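Local atomic coordinates of uncharacterized protein (Bacteroides eggerthii DSM 20697, PDB entry 4ECO), a protein that is of unknown function but, as a leucine-rich repeat protein with a curved solenoid of short parallel strands, probably binds other proteins. Residues R122-P126 / K127-A131; Q137-K140 / M141-H144. One frame throughout, in Å; residues are numbered along the deposited sequence.

Interaction 1. Residues R122-P126 / K127-A131; sequences RLFGP and KGISA
With chi1 of -72° in F124 and -67° in I129, each side chain has its first branch (CG in the ring, CG1 in the isoleucine) anti to its own carbonyl carbon, and I129 is left with CG2 anti to its backbone N. That methyl lies over one face of the F124 ring, 3.6 Å above its plane and displaced toward the CE2 side, in a CH-pi contact. The beta-branched residue reaches the phenyl at two places: on the same side of the ring plane, beyond its CE1 edge, CD1 of I129 comes to 3.7 Å from CE1 of F124. The backbone fixes this pairing. I129 N bonds to L123 O at 2.7 Å, almost straight (177°), and G125 N bonds to I129 O at 3.0 Å. I129 thus brackets F124 with both its peptide groups, in the hydrogen-bonding pattern of a single parallel bridge rather than of a hairpin. A type I turn from G125 to G128 brings the chain round, closed by G128 N to G125 O at 3.0 Å; P126 suits its second position, where the ring restrains phi. G128 packs with its CA close to L123 O. S130 OG turns back on G128 O at 3.3 Å. The ring's edge-to-face contact with Y212 and its packing on V109 carry the apolar patch inward, while E89 takes the N-H groups of L123 and F124. Replacing F124 with an alanine would probably strip the methyls of I129 of their aromatic surface and open a gap beside Y212. Such a loop, folded on itself and pressing apolar side chains against successive parallel strands, here 109-111 and 210-214, is consistent with the packed interior of a leucine-rich repeat solenoid.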
loop_
_atom_site.group_PDB
_atom_site.type_symbol
_atom_site.label_atom_id
_atom_site.label_comp_id
_atom_site.label_asym_id
_atom_site.label_seq_id
_atom_site.Cartn_x
_atom_site.Cartn_y
_atom_site.Cartn_z
ATOM N N ARG A 122 3.519 18.372 -6.181
ATOM C CA ARG A 122 2.315 19.172 -6.409
ATOM C C ARG A 122 1.272 18.240 -6.993
ATOM O O ARG A 122 1.523 17.641 -8.049
ATOM C CB ARG A 122 2.596 20.372 -7.318
ATOM C CG ARG A 122 2.099 21.695 -6.738
ATOM C CD ARG A 122 2.230 22.881 -7.691
ATOM N NE ARG A 122 3.481 22.890 -8.460
ATOM C CZ ARG A 122 4.667 23.289 -8.002
ATOM N NH1 ARG A 122 4.803 23.683 -6.741
ATOM N NH2 ARG A 122 5.732 23.256 -8.788
ATOM N N LEU A 123 0.152 18.023 -6.287
ATOM C CA LEU A 123 -0.851 17.098 -6.824
ATOM C C LEU A 123 -1.749 17.804 -7.828
ATOM O O LEU A 123 -2.280 17.166 -8.733
ATOM C CB LEU A 123 -1.695 16.461 -5.716
ATOM C CG LEU A 123 -0.952 15.822 -4.558
ATOM C CD1 LEU A 123 -1.927 15.296 -3.556
ATOM C CD2 LEU A 123 -0.052 14.726 -5.024
ATOM N N PHE A 124 -1.885 19.125 -7.678
ATOM C CA PHE A 124 -2.677 19.982 -8.556
ATOM C C PHE A 124 -1.762 20.734 -9.497
ATOM O O PHE A 124 -0.800 21.379 -9.058
ATOM C CB PHE A 124 -3.534 20.960 -7.740
ATOM C CG PHE A 124 -4.703 20.360 -7.002
ATOM C CD1 PHE A 124 -4.512 19.377 -6.046
ATOM C CD2 PHE A 124 -5.981 20.851 -7.186
ATOM C CE1 PHE A 124 -5.588 18.835 -5.359
ATOM C CE2 PHE A 124 -7.058 20.329 -6.468
ATOM C CZ PHE A 124 -6.853 19.323 -5.564
ATOM N N GLY A 125 -2.076 20.641 -10.776
ATOM C CA GLY A 125 -1.314 21.262 -11.848
ATOM C C GLY A 125 -1.665 20.657 -13.189
ATOM O O GLY A 125 -2.469 19.724 -13.254
ATOM N N PRO A 126 -1.062 21.144 -14.286
ATOM C CA PRO A 126 -1.398 20.602 -15.625
ATOM C C PRO A 126 -1.076 19.107 -15.823
ATOM O O PRO A 126 -1.679 18.486 -16.690
ATOM C CB PRO A 126 -0.537 21.450 -16.560
ATOM C CG PRO A 126 -0.274 22.711 -15.801
ATOM C CD PRO A 126 -0.111 22.266 -14.386
ATOM N N LYS A 127 -0.144 18.531 -15.037
ATOM C CA LYS A 127 0.229 17.104 -15.128
ATOM C C LYS A 127 -0.449 16.290 -14.010
ATOM O O LYS A 127 -0.353 15.053 -14.001
ATOM C CB LYS A 127 1.760 16.904 -15.067
ATOM C CG LYS A 127 2.597 17.606 -16.151
ATOM C CD LYS A 127 2.359 17.074 -17.570
ATOM C CE LYS A 127 3.358 17.633 -18.580
ATOM N NZ LYS A 127 4.734 17.060 -18.432
ATOM N N GLY A 128 -1.149 16.994 -13.107
ATOM C CA GLY A 128 -1.870 16.397 -11.993
ATOM C C GLY A 128 -3.356 16.691 -12.033
ATOM O O GLY A 128 -3.998 16.560 -13.084
ATOM N N ILE A 129 -3.913 17.068 -10.870
ATOM C CA ILE A 129 -5.324 17.408 -10.728
ATOM C C ILE A 129 -5.498 18.786 -11.383
ATOM O O ILE A 129 -4.934 19.799 -10.944
ATOM C CB ILE A 129 -5.817 17.321 -9.256
ATOM C CG1 ILE A 129 -5.794 15.872 -8.767
ATOM C CG2 ILE A 129 -7.217 17.861 -9.117
ATOM C CD1 ILE A 129 -5.571 15.699 -7.251
ATOM N N SER A 130 -6.208 18.783 -12.505
ATOM C CA SER A 130 -6.444 19.972 -13.314
ATOM C C SER A 130 -7.878 20.035 -13.783
ATOM O O SER A 130 -8.524 19.006 -13.986
ATOM C CB SER A 130 -5.503 19.988 -14.513
ATOM O OG SER A 130 -5.397 18.716 -15.139
ATOM N N ALA A 131 -8.378 21.260 -13.943
ATOM C CA ALA A 131 -9.709 21.492 -14.485
ATOM C C ALA A 131 -9.775 20.977 -15.926
ATOM O O ALA A 131 -8.836 21.169 -16.710
ATOM C CB ALA A 131 -10.049 22.971 -14.426
#

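Interaction 2. Residues Q137-K140 / M141-H144; sequences QKQK and MRMH
K138 and R142, one helical turn apart, run side by side and point the same way, the lysine fully extended with CG anti to its backbone N (chi1 -175°). Its CE methylene comes over one face of the R142 guanidinium, 3.5 Å above the plane. Q139 approaches the same group differently: its amide plane stands 85° from that of the guanidinium, with NE2 at the edge and 3.6 Å from R142 CD. On another flank K140 lies alongside selenomethionine M141, whose CE methyl rests 3.7 Å from K140 CG and CD; long flexible chains suit such lengthwise packing. Beneath them R142 N bonds to K138 O at 2.8 Å, in the alpha-helical i to i+4 pattern that M141 N and M143 N share; M143 N also bonds weakly to K140 O. K138 NZ and R142 NH2 are 3.9 Å apart, yet R142 NE forms a salt bridge with D253, its NH2 bonds to Q276, and K138 NZ makes a weak hydrogen bond to T252. The D253 carboxylate probably offsets much of the mutual charge, which is consistent with the two cations sharing this side of the helix, with methylene rather than ammonium placed against the guanidinium face.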
loop_
_atom_site.group_PDB
_atom_site.type_symbol
_atom_site.label_atom_id
_atom_site.label_comp_id
_atom_site.label_asym_id
_atom_site.label_seq_id
_atom_site.Cartn_x
_atom_site.Cartn_y
_atom_site.Cartn_z
ATOM N N GLN A 137 -6.404 10.657 -16.507
ATOM C CA GLN A 137 -5.570 11.518 -15.641
ATOM C C GLN A 137 -6.178 11.588 -14.212
ATOM O O GLN A 137 -5.440 11.512 -13.224
ATOM C CB GLN A 137 -5.459 12.914 -16.266
ATOM C CG GLN A 137 -4.720 13.933 -15.431
ATOM C CD GLN A 137 -3.270 13.941 -15.764
ATOM O OE1 GLN A 137 -2.506 13.069 -15.325
ATOM N NE2 GLN A 137 -2.869 14.932 -16.558
ATOM N N LYS A 138 -7.537 11.694 -14.134
ATOM C CA LYS A 138 -8.302 11.722 -12.895
ATOM C C LYS A 138 -8.013 10.466 -12.104
ATOM O O LYS A 138 -7.697 10.564 -10.913
ATOM C CB LYS A 138 -9.801 11.862 -13.182
ATOM C CG LYS A 138 -10.653 12.024 -11.922
ATOM C CD LYS A 138 -12.150 11.844 -12.192
ATOM C CE LYS A 138 -12.968 12.136 -10.967
ATOM N NZ LYS A 138 -14.398 12.361 -11.299
ATOM N N GLN A 139 -8.057 9.286 -12.777
ATOM C CA GLN A 139 -7.788 7.992 -12.151
ATOM C C GLN A 139 -6.365 7.921 -11.608
ATOM O O GLN A 139 -6.183 7.578 -10.437
ATOM C CB GLN A 139 -8.045 6.832 -13.119
ATOM C CG GLN A 139 -9.365 6.140 -12.821
ATOM C CD GLN A 139 -9.445 5.596 -11.413
ATOM O OE1 GLN A 139 -8.576 4.828 -10.958
ATOM N NE2 GLN A 139 -10.506 5.977 -10.703
ATOM N N LYS A 140 -5.370 8.285 -12.439
ATOM C CA LYS A 140 -3.953 8.312 -12.070
ATOM C C LYS A 140 -3.784 9.059 -10.763
ATOM O O LYS A 140 -3.200 8.529 -9.817
ATOM C CB LYS A 140 -3.127 8.972 -13.195
ATOM C CG LYS A 140 -1.604 8.881 -13.046
ATOM C CD LYS A 140 -0.912 9.483 -14.264
ATOM C CE LYS A 140 0.595 9.511 -14.156
ATOM N NZ LYS A 140 1.092 10.724 -13.469
HETATM N N MSE A 141 -4.353 10.266 -10.715
HETATM C CA MSE A 141 -4.307 11.197 -9.601
HETATM C C MSE A 141 -5.025 10.632 -8.397
HETATM O O MSE A 141 -4.462 10.699 -7.307
HETATM C CB MSE A 141 -4.857 12.579 -10.012
HETATM C CG MSE A 141 -3.833 13.359 -10.869
HETATM SE SE MSE A 141 -1.859 13.007 -10.398
HETATM C CE MSE A 141 -1.433 12.402 -11.996
ATOM N N ARG A 142 -6.201 10.001 -8.589
ATOM C CA ARG A 142 -6.957 9.341 -7.522
ATOM C C ARG A 142 -6.098 8.269 -6.828
ATOM O O ARG A 142 -6.146 8.139 -5.607
ATOM C CB ARG A 142 -8.239 8.696 -8.091
ATOM C CG ARG A 142 -9.401 9.647 -8.280
ATOM C CD ARG A 142 -10.687 8.904 -8.544
ATOM N NE ARG A 142 -11.851 9.717 -8.189
ATOM C CZ ARG A 142 -13.114 9.383 -8.434
ATOM N NH1 ARG A 142 -13.399 8.247 -9.054
ATOM N NH2 ARG A 142 -14.098 10.195 -8.082
HETATM N N MSE A 143 -5.285 7.542 -7.616
HETATM C CA MSE A 143 -4.390 6.462 -7.174
HETATM C C MSE A 143 -3.076 6.963 -6.593
HETATM O O MSE A 143 -2.257 6.133 -6.183
HETATM C CB MSE A 143 -4.055 5.536 -8.364
HETATM C CG MSE A 143 -5.265 4.831 -8.975
HETATM SE SE MSE A 143 -6.354 3.912 -7.676
HETATM C CE MSE A 143 -5.042 2.583 -7.062
ATOM N N HIS A 144 -2.852 8.294 -6.565
ATOM C CA HIS A 144 -1.592 8.869 -6.075
ATOM C C HIS A 144 -1.327 8.516 -4.611
ATOM O O HIS A 144 -0.179 8.195 -4.303
ATOM C CB HIS A 144 -1.516 10.399 -6.255
ATOM C CG HIS A 144 -0.181 10.963 -5.892
ATOM N ND1 HIS A 144 0.200 11.131 -4.565
ATOM C CD2 HIS A 144 0.832 11.363 -6.697
ATOM C CE1 HIS A 144 1.438 11.594 -4.609
ATOM N NE2 HIS A 144 1.855 11.766 -5.870
#

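Interactions 1 and 2 follow one another along the chain and touch, their centres about 10 Å apart. M141 links them, with its CE methyl 3.5 Å from K127 O and its side chain packed on I129; L123 CD2 likewise meets H144 CE1. Both have a buried and a more exposed side, but their chemistry differs. In 122-131 a loop is shaped by a turn and a single bridge, and its buried side is aromatic and aliphatic, set against strands 109-111 and 210-214. In 137-144 the backbone bonds are those of helix 135-142, and the buried side mixes the apolar M141 with the polar R142 and H144, the histidine tied to E121 and H115, while Q139 and K140 stay exposed.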